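Side-chain contacts in aerobactin synthase IucA (PDB 5JM8), which probably uses ATP and magnesium to ligate building blocks of the siderophore aerobactin, as a siderophore synthetase of the NIS (NRPS-independent) family: residues L486-T491 with P537-K542; R480-Y485 with K527-Y532. All blocks are in the same frame, centred on the assembly; numbering follows the deposited sequence.

Contact 1. Residues L486-T491 with P537-K542; sequences LLVNST and PYWNVK. With ATP (adenosine-5'-triphosphate), chain I.
The benzo ring of Trp539 carries this contact, meeting two apolar side chains of helix 475-500. Val488 CG2 sits at the edge of the indole, in its plane, 3.7 Å from Trp539 CE3. Leu487 comes in obliquely farther round the ring, its CD1 lying 3.7 Å from Trp539 CH2, and its CB also nears Trp539 CZ3 at 4.0 Å. The Leu487 chain crosses the indole at about a right angle, whereas Val488 and Trp539 run past each other in opposite senses. With CG of Trp539 set beside the backbone N (chi1 -61°), the indole swings off strand 538-540 to the helix. Val533 of helix 528-535 touches both Leu487 and Trp539, Phe492 adds to the packing on Trp539, and backbone bonds to Phe567 hold the tryptophan in its two-stranded sheet.

On the ATP side of the same helix, Asn489 reads the Watson-Crick edge of adenine with two bonds. Its ND2 donates to ATP N1 at 3.0 Å with an N-H...N angle of 164°, while its OD1 accepts from ATP N6 at 3.3 Å. The helix is distorted here: Asn489 centres an inverse gamma turn inside a wider pi-type turn, and Thr491 OG1 donates to Leu486 O at 2.7 Å, in the carbonyl plane. The amide thus matches the donor and acceptor pattern of adenine, consistent with selection of this base, whereas Leu487 and Val488, just before it in the chain, meet Trp539 through apolar contacts alone.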
loop_
_atom_site.group_PDB
_atom_site.type_symbol
_atom_site.label_atom_id
_atom_site.label_comp_id
_atom_site.label_asym_id
_atom_site.label_seq_id
_atom_site.Cartn_x
_atom_site.Cartn_y
_atom_site.Cartn_z
ATOM N N LEU A 486 23.998 28.833 3.062
ATOM C CA LEU A 486 23.023 28.682 1.986
ATOM C C LEU A 486 23.632 28.579 0.587
ATOM O O LEU A 486 22.962 28.126 -0.341
ATOM C CB LEU A 486 22.031 29.847 2.029
ATOM C CG LEU A 486 20.835 29.782 1.072
ATOM C CD1 LEU A 486 20.090 28.458 1.178
ATOM C CD2 LEU A 486 19.889 30.940 1.342
ATOM N N LEU A 487 24.891 28.983 0.430
ATOM C CA LEU A 487 25.562 28.889 -0.864
ATOM C C LEU A 487 26.784 27.980 -0.808
ATOM O O LEU A 487 26.955 27.116 -1.666
ATOM C CB LEU A 487 25.975 30.276 -1.360
ATOM C CG LEU A 487 24.826 31.151 -1.857
ATOM C CD1 LEU A 487 25.255 32.596 -1.921
ATOM C CD2 LEU A 487 24.332 30.675 -3.216
ATOM N N VAL A 488 27.636 28.184 0.192
ATOM C CA VAL A 488 28.831 27.360 0.340
ATOM C C VAL A 488 28.445 25.972 0.832
ATOM O O VAL A 488 28.698 24.975 0.158
ATOM C CB VAL A 488 29.848 27.989 1.319
ATOM C CG1 VAL A 488 31.066 27.084 1.492
ATOM C CG2 VAL A 488 30.276 29.363 0.834
ATOM N N ASN A 489 27.828 25.913 2.007
ATOM C CA ASN A 489 27.447 24.638 2.605
ATOM C C ASN A 489 26.039 24.220 2.183
ATOM O O ASN A 489 25.206 23.863 3.017
ATOM C CB ASN A 489 27.541 24.719 4.134
ATOM C CG ASN A 489 27.429 23.359 4.796
ATOM O OD1 ASN A 489 27.646 22.331 4.158
ATOM N ND2 ASN A 489 27.090 23.346 6.079
ATOM N N SER A 490 25.781 24.264 0.879
ATOM C CA SER A 490 24.476 23.894 0.340
ATOM C C SER A 490 24.482 23.870 -1.180
ATOM O O SER A 490 24.550 22.809 -1.800
ATOM C CB SER A 490 23.397 24.864 0.825
ATOM O OG SER A 490 22.742 24.369 1.978
ATOM N N THR A 491 24.409 25.055 -1.772
ATOM C CA THR A 491 24.262 25.189 -3.209
ATOM C C THR A 491 25.481 24.655 -3.949
ATOM O O THR A 491 25.349 23.965 -4.954
ATOM C CB THR A 491 24.029 26.655 -3.595
ATOM O OG1 THR A 491 22.940 27.180 -2.827
ATOM C CG2 THR A 491 23.717 26.785 -5.081
ATOM N N PRO A 537 33.875 40.584 -3.110
ATOM C CA PRO A 537 34.927 39.670 -3.581
ATOM C C PRO A 537 35.197 38.496 -2.647
ATOM O O PRO A 537 35.473 37.394 -3.123
ATOM C CB PRO A 537 36.164 40.573 -3.670
ATOM C CG PRO A 537 35.631 41.938 -3.832
ATOM C CD PRO A 537 34.363 41.975 -3.039
ATOM N N TYR A 538 35.120 38.736 -1.340
ATOM C CA TYR A 538 35.413 37.712 -0.345
ATOM C C TYR A 538 34.230 37.489 0.588
ATOM O O TYR A 538 33.493 38.421 0.906
ATOM C CB TYR A 538 36.648 38.103 0.474
ATOM C CG TYR A 538 37.953 38.114 -0.300
ATOM C CD1 TYR A 538 38.278 37.087 -1.179
ATOM C CD2 TYR A 538 38.865 39.153 -0.144
ATOM C CE1 TYR A 538 39.472 37.095 -1.881
ATOM C CE2 TYR A 538 40.060 39.169 -0.841
ATOM C CZ TYR A 538 40.358 38.138 -1.709
ATOM O OH TYR A 538 41.545 38.149 -2.404
ATOM N N TRP A 539 34.054 36.242 1.016
ATOM C CA TRP A 539 33.081 35.905 2.047
ATOM C C TRP A 539 33.822 35.475 3.306
ATOM O O TRP A 539 34.525 34.464 3.308
ATOM C CB TRP A 539 32.134 34.794 1.582
ATOM C CG TRP A 539 31.319 35.149 0.379
ATOM C CD1 TRP A 539 31.169 36.385 -0.173
ATOM C CD2 TRP A 539 30.543 34.253 -0.423
ATOM N NE1 TRP A 539 30.346 36.316 -1.271
ATOM C CE2 TRP A 539 29.949 35.016 -1.446
ATOM C CE3 TRP A 539 30.293 32.878 -0.376
ATOM C CZ2 TRP A 539 29.120 34.453 -2.411
ATOM C CZ3 TRP A 539 29.470 32.320 -1.339
ATOM C CH2 TRP A 539 28.894 33.106 -2.342
ATOM N N ASN A 540 33.669 36.254 4.370
ATOM C CA ASN A 540 34.305 35.942 5.641
ATOM C C ASN A 540 33.377 35.073 6.477
ATOM O O ASN A 540 32.252 35.471 6.781
ATOM C CB ASN A 540 34.667 37.225 6.389
ATOM C CG ASN A 540 35.813 37.028 7.357
ATOM O OD1 ASN A 540 35.762 36.161 8.230
ATOM N ND2 ASN A 540 36.860 37.830 7.204
ATOM N N VAL A 541 33.852 33.882 6.835
ATOM C CA VAL A 541 33.013 32.873 7.475
ATOM C C VAL A 541 33.781 32.149 8.588
ATOM O O VAL A 541 34.669 32.736 9.203
ATOM C CB VAL A 541 32.489 31.869 6.423
ATOM C CG1 VAL A 541 31.614 32.589 5.413
ATOM C CG2 VAL A 541 33.639 31.168 5.711
ATOM N N LYS A 542 33.434 30.889 8.848
ATOM C CA LYS A 542 34.023 30.131 9.951
ATOM C C LYS A 542 34.355 28.698 9.527
ATOM O O LYS A 542 33.489 27.969 9.038
ATOM C CB LYS A 542 33.069 30.126 11.148
ATOM C CG LYS A 542 33.585 29.396 12.378
ATOM C CD LYS A 542 32.527 29.370 13.470
ATOM C CE LYS A 542 32.919 28.455 14.616
ATOM N NZ LYS A 542 34.165 28.909 15.283
HETATM P PG ATP I . 17.949 18.829 13.652
HETATM O O1G ATP I . 17.330 17.507 14.031
HETATM O O2G ATP I . 17.912 19.110 12.169
HETATM O O3G ATP I . 17.476 19.991 14.492
HETATM P PB ATP I . 20.527 19.653 14.717
HETATM O O1B ATP I . 21.518 18.825 15.496
HETATM O O2B ATP I . 19.743 20.737 15.422
HETATM O O3B ATP I . 19.531 18.635 13.943
HETATM P PA ATP I . 22.680 21.107 13.511
HETATM O O1A ATP I . 22.832 21.692 14.892
HETATM O O2A ATP I . 22.719 22.013 12.305
HETATM O O3A ATP I . 21.289 20.297 13.448
HETATM O "O5'" ATP I . 23.770 19.951 13.272
HETATM C "C5'" ATP I . 23.753 19.270 12.021
HETATM C "C4'" ATP I . 24.222 17.829 12.154
HETATM O "O4'" ATP I . 24.232 17.244 10.850
HETATM C "C3'" ATP I . 25.627 17.702 12.722
HETATM O "O3'" ATP I . 25.628 16.749 13.794
HETATM C "C2'" ATP I . 26.495 17.232 11.570
HETATM O "O2'" ATP I . 27.408 16.213 11.971
HETATM C "C1'" ATP I . 25.513 16.689 10.545
HETATM N N9 ATP I . 25.891 17.066 9.165
HETATM C C8 ATP I . 26.150 16.181 8.188
HETATM N N7 ATP I . 26.470 16.819 7.034
HETATM C C5 ATP I . 26.413 18.140 7.275
HETATM C C6 ATP I . 26.634 19.369 6.487
HETATM N N6 ATP I . 26.987 19.272 5.183
HETATM N N1 ATP I . 26.473 20.558 7.112
HETATM C C2 ATP I . 26.122 20.641 8.410
HETATM N N3 ATP I . 25.906 19.560 9.181
HETATM C C4 ATP I . 26.033 18.303 8.684
#

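Contact 2. Residues R480-Y485 with K527-Y532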
loop_
_atom_site.group_PDB
_atom_site.type_symbol
_atom_site.label_atom_id
_atom_site.label_comp_id
_atom_site.label_asym_id
_atom_site.label_seq_id
_atom_site.Cartn_x
_atom_site.Cartn_y
_atom_site.Cartn_z
ATOM N N ARG A 480 27.804 37.258 7.479
ATOM C CA ARG A 480 28.794 36.240 7.811
ATOM C C ARG A 480 28.202 34.841 7.668
ATOM O O ARG A 480 28.746 33.996 6.956
ATOM C CB ARG A 480 29.325 36.442 9.234
ATOM C CG ARG A 480 30.288 35.349 9.686
ATOM C CD ARG A 480 30.877 35.628 11.061
ATOM N NE ARG A 480 31.554 36.921 11.123
ATOM C CZ ARG A 480 32.692 37.210 10.496
ATOM N NH1 ARG A 480 33.291 36.304 9.735
ATOM N NH2 ARG A 480 33.225 38.416 10.622
ATOM N N TYR A 481 27.077 34.610 8.338
ATOM C CA TYR A 481 26.492 33.276 8.431
ATOM C C TYR A 481 25.705 32.868 7.187
ATOM O O TYR A 481 25.933 31.806 6.616
ATOM C CB TYR A 481 25.563 33.192 9.644
ATOM C CG TYR A 481 26.250 33.344 10.982
ATOM C CD1 TYR A 481 27.416 32.648 11.275
ATOM C CD2 TYR A 481 25.727 34.182 11.955
ATOM C CE1 TYR A 481 28.041 32.787 12.503
ATOM C CE2 TYR A 481 26.342 34.328 13.182
ATOM C CZ TYR A 481 27.499 33.629 13.450
ATOM O OH TYR A 481 28.111 33.775 14.673
ATOM N N PHE A 482 24.782 33.723 6.772
ATOM C CA PHE A 482 23.763 33.341 5.801
ATOM C C PHE A 482 24.305 32.864 4.446
ATOM O O PHE A 482 23.870 31.830 3.939
ATOM C CB PHE A 482 22.807 34.512 5.589
ATOM C CG PHE A 482 21.555 34.143 4.852
ATOM C CD1 PHE A 482 20.453 33.665 5.536
ATOM C CD2 PHE A 482 21.481 34.267 3.476
ATOM C CE1 PHE A 482 19.300 33.324 4.865
ATOM C CE2 PHE A 482 20.327 33.929 2.800
ATOM C CZ PHE A 482 19.236 33.455 3.495
ATOM N N PRO A 483 25.248 33.609 3.846
ATOM C CA PRO A 483 25.775 33.111 2.569
ATOM C C PRO A 483 26.669 31.875 2.714
ATOM O O PRO A 483 26.833 31.137 1.744
ATOM C CB PRO A 483 26.571 34.304 2.026
ATOM C CG PRO A 483 26.879 35.139 3.209
ATOM C CD PRO A 483 25.741 34.963 4.156
ATOM N N TYR A 484 27.242 31.654 3.894
ATOM C CA TYR A 484 27.998 30.425 4.136
ATOM C C TYR A 484 27.079 29.216 4.064
ATOM O O TYR A 484 27.265 28.328 3.234
ATOM C CB TYR A 484 28.693 30.450 5.501
ATOM C CG TYR A 484 29.137 29.077 5.972
ATOM C CD1 TYR A 484 30.128 28.374 5.294
ATOM C CD2 TYR A 484 28.563 28.480 7.092
ATOM C CE1 TYR A 484 30.534 27.116 5.720
ATOM C CE2 TYR A 484 28.967 27.225 7.524
ATOM C CZ TYR A 484 29.949 26.551 6.836
ATOM O OH TYR A 484 30.339 25.308 7.270
ATOM N N TYR A 485 26.087 29.189 4.943
ATOM C CA TYR A 485 25.185 28.051 5.037
ATOM C C TYR A 485 24.452 27.776 3.729
ATOM O O TYR A 485 24.317 26.622 3.326
ATOM C CB TYR A 485 24.164 28.276 6.154
ATOM C CG TYR A 485 24.755 28.233 7.546
ATOM C CD1 TYR A 485 25.034 27.025 8.167
ATOM C CD2 TYR A 485 25.028 29.402 8.241
ATOM C CE1 TYR A 485 25.576 26.987 9.439
ATOM C CE2 TYR A 485 25.566 29.371 9.513
ATOM C CZ TYR A 485 25.836 28.161 10.107
ATOM O OH TYR A 485 26.371 28.126 11.373
ATOM N N LYS A 527 18.074 44.590 -0.542
ATOM C CA LYS A 527 19.005 43.906 -1.433
ATOM C C LYS A 527 20.335 43.600 -0.747
ATOM O O LYS A 527 21.243 43.042 -1.367
ATOM C CB LYS A 527 19.244 44.753 -2.684
ATOM C CG LYS A 527 17.977 45.035 -3.473
ATOM C CD LYS A 527 18.221 45.995 -4.625
ATOM C CE LYS A 527 16.925 46.327 -5.349
ATOM N NZ LYS A 527 16.253 45.119 -5.904
ATOM N N THR A 528 20.429 43.954 0.533
ATOM C CA THR A 528 21.668 43.856 1.302
ATOM C C THR A 528 22.393 42.524 1.135
ATOM O O THR A 528 23.604 42.490 0.909
ATOM C CB THR A 528 21.391 44.062 2.805
ATOM O OG1 THR A 528 20.753 45.330 3.008
ATOM C CG2 THR A 528 22.684 44.005 3.611
ATOM N N CYS A 529 21.643 41.435 1.245
ATOM C CA CYS A 529 22.219 40.095 1.265
ATOM C C CYS A 529 22.642 39.591 -0.112
ATOM O O CYS A 529 23.700 38.984 -0.255
ATOM C CB CYS A 529 21.219 39.116 1.873
ATOM S SG CYS A 529 21.856 37.448 2.072
ATOM N N LEU A 530 21.812 39.831 -1.122
ATOM C CA LEU A 530 22.103 39.361 -2.472
ATOM C C LEU A 530 23.184 40.203 -3.151
ATOM O O LEU A 530 23.912 39.705 -4.011
ATOM C CB LEU A 530 20.828 39.359 -3.312
ATOM C CG LEU A 530 19.804 38.307 -2.875
ATOM C CD1 LEU A 530 18.455 38.546 -3.527
ATOM C CD2 LEU A 530 20.309 36.908 -3.196
ATOM N N ASN A 531 23.283 41.474 -2.768
ATOM C CA ASN A 531 24.406 42.306 -3.186
ATOM C C ASN A 531 25.714 41.655 -2.759
ATOM O O ASN A 531 26.618 41.451 -3.571
ATOM C CB ASN A 531 24.318 43.714 -2.585
ATOM C CG ASN A 531 23.284 44.593 -3.270
ATOM O OD1 ASN A 531 22.939 44.384 -4.432
ATOM N ND2 ASN A 531 22.806 45.604 -2.552
ATOM N N TYR A 532 25.794 41.329 -1.472
ATOM C CA TYR A 532 26.985 40.732 -0.876
ATOM C C TYR A 532 27.386 39.452 -1.599
ATOM O O TYR A 532 28.540 39.283 -1.993
ATOM C CB TYR A 532 26.737 40.442 0.606
ATOM C CG TYR A 532 27.941 39.918 1.360
ATOM C CD1 TYR A 532 28.943 40.777 1.787
ATOM C CD2 TYR A 532 28.066 38.566 1.662
ATOM C CE1 TYR A 532 30.042 40.306 2.486
ATOM C CE2 TYR A 532 29.161 38.088 2.359
ATOM C CZ TYR A 532 30.144 38.961 2.768
ATOM O OH TYR A 532 31.231 38.488 3.462
#
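Two helices of the region assigned to the FhuF-like family, 475-500 and 528-535, pack here through two small pairings of one aromatic and one compact side chain. In the first, Cys529 makes a sulfur-aromatic contact with Phe482: SG approaches CD2 of the ring to 3.5 Å and stands 4.5 Å from the ring centroid. The approach is oblique, 53° off the ring normal. CG of Phe482 and SG of Cys529 (chi1 -176°) are each anti to the backbone N of their own residue, which brings sulfur and ring together between the helices. Phe414 of helix 394-420 joins this buried patch, meeting Phe482 edge-to-face and also touching Cys529.

One turn along helix 528-535, Tyr532 meets Pro483 in the second pairing, the two side chains crossing at about a right angle. The proline belongs to a kink in helix 475-500, where the N atoms of residues 483 and 484 lack bonds to the preceding turn; proline has no N-H to give. Pro483 and Cys529 are also where the backbones come nearest, with their CA atoms 7.9 Å apart. The Tyr532 ring also meets Trp539, the planes inclined by about 25°, and its OH has a weak bond from Asn540 N. Pro483 itself touches the tyrosine through CG, 3.8 Å from CE2 and 3.9 Å from CD2 of Tyr532, an oblique approach to the ring.

Overall arrangement
Contacts 1 and 2 lie with their centres about 8 Å apart, on successive turns of helix 475-500: 480-485 comes first, then 486-491. Their partners follow in the same order, helix 528-535 leading into strand 538-540, so the two contacts interleave along the chain, all within the FhuF-like region. Within the helix, Asn489 N probably bonds to Tyr484 O at 2.8 Å; between helix and strand, Arg480 NH1 probably bonds to Asn540 OD1 at 2.9 Å. Contact 1 stands at the nucleotide, whereas Phe482 of contact 2 is about 14 Å from ATP, side chain to ligand. One helix therefore connects the adenine site to packing farther out from the centre of the chain.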